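Local coordinates for protein CPn_0803/CP_1068/CPj0803/CpB0832 (Chlamydophila pneumoniae, PDB 3Q9D), which is of unknown function but is probably a chlamydial coiled-coil protein associated with the needle tip of the type III secretion system, at residues Gln86-Ala89 with Asn90-Glu94. Residues are numbered along the deposited sequence; the frame is centred on the assembly and turned at random.
Sequences QEIA and NFFFE
The side chains of Q86 and N90 cross one turn apart in the first turns of the alpha-helix 86-98, a compact case of how i to i+4 pairing satisfies a backbone while its side chains sort into a polar and an apolar side. Four consecutive carbonyls accept the amide four residues on. Q86 O takes N90 N at 2.9 Å, and A89 O takes F93 N, also at 2.9 Å. I88 O receives F92 N in a nearly straight bond, whereas the bond from F91 N to E87 O is more bent, with an N-H...O angle of 145°. E94 N continues the series on N90 O.

On the polar side, N90 turns its amide back along the helix because CG sits beside its own backbone N (chi1 -71°). N90 ND2 thereby reaches CG of the extended Q86 side chain at 3.6 Å, and the two amide planes are 25° apart; the touch is van der Waals. E87 OE2 has a weak hydrogen bond to Q85 NE2, just before the helix; farther along, E94 OE1 is satisfied by N98 ND2.

The apolar side joins this helix to its neighbours: F92 packs on V50 and L54 of helix 48-61, and F93 meets F79 of helix 70-82 edge-to-face. Within the helix, I88 and F92 run side by side, I88 CG2 lying 3.9 Å from F92 CE2. The F93 ring lies back against the methyl of A89, with A89 CB 4.0 Å from F93 CE2.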
loop_
_atom_site.group_PDB
_atom_site.type_symbol
_atom_site.label_atom_id
_atom_site.label_comp_id
_atom_site.label_asym_id
_atom_site.label_seq_id
_atom_site.Cartn_x
_atom_site.Cartn_y
_atom_site.Cartn_z
ATOM N N GLN A 86 19.211 8.631 34.147
ATOM C CA GLN A 86 18.220 9.599 33.687
ATOM C C GLN A 86 18.852 10.927 33.266
ATOM O O GLN A 86 18.385 11.569 32.334
ATOM C CB GLN A 86 17.140 9.839 34.742
ATOM C CG GLN A 86 16.042 10.774 34.254
ATOM C CD GLN A 86 15.024 11.091 35.325
ATOM O OE1 GLN A 86 13.863 10.666 35.243
ATOM N NE2 GLN A 86 15.447 11.849 36.343
ATOM N N GLU A 87 19.918 11.340 33.940
ATOM C CA GLU A 87 20.530 12.637 33.631
ATOM C C GLU A 87 21.165 12.640 32.233
ATOM O O GLU A 87 21.192 13.664 31.553
ATOM C CB GLU A 87 21.571 13.021 34.684
ATOM C CG GLU A 87 22.595 11.941 34.961
ATOM C CD GLU A 87 22.159 10.982 36.066
ATOM O OE1 GLU A 87 20.997 10.504 36.044
ATOM O OE2 GLU A 87 22.988 10.714 36.966
ATOM N N ILE A 88 21.664 11.489 31.810
ATOM C CA ILE A 88 22.265 11.363 30.476
ATOM C C ILE A 88 21.162 11.314 29.413
ATOM O O ILE A 88 21.249 11.990 28.400
ATOM C CB ILE A 88 23.152 10.126 30.377
ATOM C CG1 ILE A 88 24.400 10.293 31.247
ATOM C CG2 ILE A 88 23.559 9.854 28.925
ATOM C CD1 ILE A 88 25.214 9.023 31.327
ATOM N N ALA A 89 20.122 10.521 29.660
ATOM C CA ALA A 89 18.958 10.516 28.783
ATOM C C ALA A 89 18.422 11.936 28.580
ATOM O O ALA A 89 18.169 12.361 27.445
ATOM C CB ALA A 89 17.864 9.606 29.344
ATOM N N ASN A 90 18.220 12.665 29.678
ATOM C CA ASN A 90 17.675 14.016 29.572
ATOM C C ASN A 90 18.609 14.964 28.828
ATOM O O ASN A 90 18.155 15.853 28.115
ATOM C CB ASN A 90 17.333 14.587 30.947
ATOM C CG ASN A 90 16.122 13.916 31.558
ATOM O OD1 ASN A 90 15.341 13.259 30.857
ATOM N ND2 ASN A 90 15.949 14.084 32.859
ATOM N N PHE A 91 19.908 14.772 29.001
ATOM C CA PHE A 91 20.871 15.593 28.282
ATOM C C PHE A 91 20.643 15.430 26.780
ATOM O O PHE A 91 20.542 16.415 26.049
ATOM C CB PHE A 91 22.299 15.196 28.645
ATOM C CG PHE A 91 23.343 15.893 27.822
ATOM C CD1 PHE A 91 23.550 17.256 27.958
ATOM C CD2 PHE A 91 24.114 15.190 26.914
ATOM C CE1 PHE A 91 24.506 17.913 27.201
ATOM C CE2 PHE A 91 25.080 15.839 26.157
ATOM C CZ PHE A 91 25.270 17.206 26.304
ATOM N N PHE A 92 20.551 14.186 26.321
ATOM C CA PHE A 92 20.362 13.945 24.888
ATOM C C PHE A 92 18.983 14.329 24.363
ATOM O O PHE A 92 18.857 14.794 23.228
ATOM C CB PHE A 92 20.722 12.501 24.520
ATOM C CG PHE A 92 22.210 12.249 24.484
ATOM C CD1 PHE A 92 23.016 12.944 23.588
ATOM C CD2 PHE A 92 22.797 11.323 25.332
ATOM C CE1 PHE A 92 24.391 12.726 23.546
ATOM C CE2 PHE A 92 24.160 11.094 25.302
ATOM C CZ PHE A 92 24.961 11.795 24.409
ATOM N N PHE A 93 17.943 14.152 25.183
ATOM C CA PHE A 93 16.602 14.612 24.799
ATOM C C PHE A 93 16.545 16.143 24.641
ATOM O O PHE A 93 16.004 16.641 23.667
ATOM C CB PHE A 93 15.547 14.156 25.816
ATOM C CG PHE A 93 15.235 12.668 25.753
ATOM C CD1 PHE A 93 15.072 12.025 24.525
ATOM C CD2 PHE A 93 15.112 11.921 26.916
ATOM C CE1 PHE A 93 14.769 10.632 24.465
ATOM C CE2 PHE A 93 14.817 10.542 26.869
ATOM C CZ PHE A 93 14.656 9.905 25.636
ATOM N N GLU A 94 17.075 16.884 25.607
ATOM C CA GLU A 94 17.138 18.353 25.470
ATOM C C GLU A 94 17.912 18.737 24.210
ATOM O O GLU A 94 17.480 19.582 23.418
ATOM C CB GLU A 94 17.840 18.968 26.678
ATOM C CG GLU A 94 17.085 18.854 27.975
ATOM C CD GLU A 94 15.852 19.738 28.008
ATOM O OE1 GLU A 94 15.600 20.456 27.013
ATOM O OE2 GLU A 94 15.143 19.715 29.038
#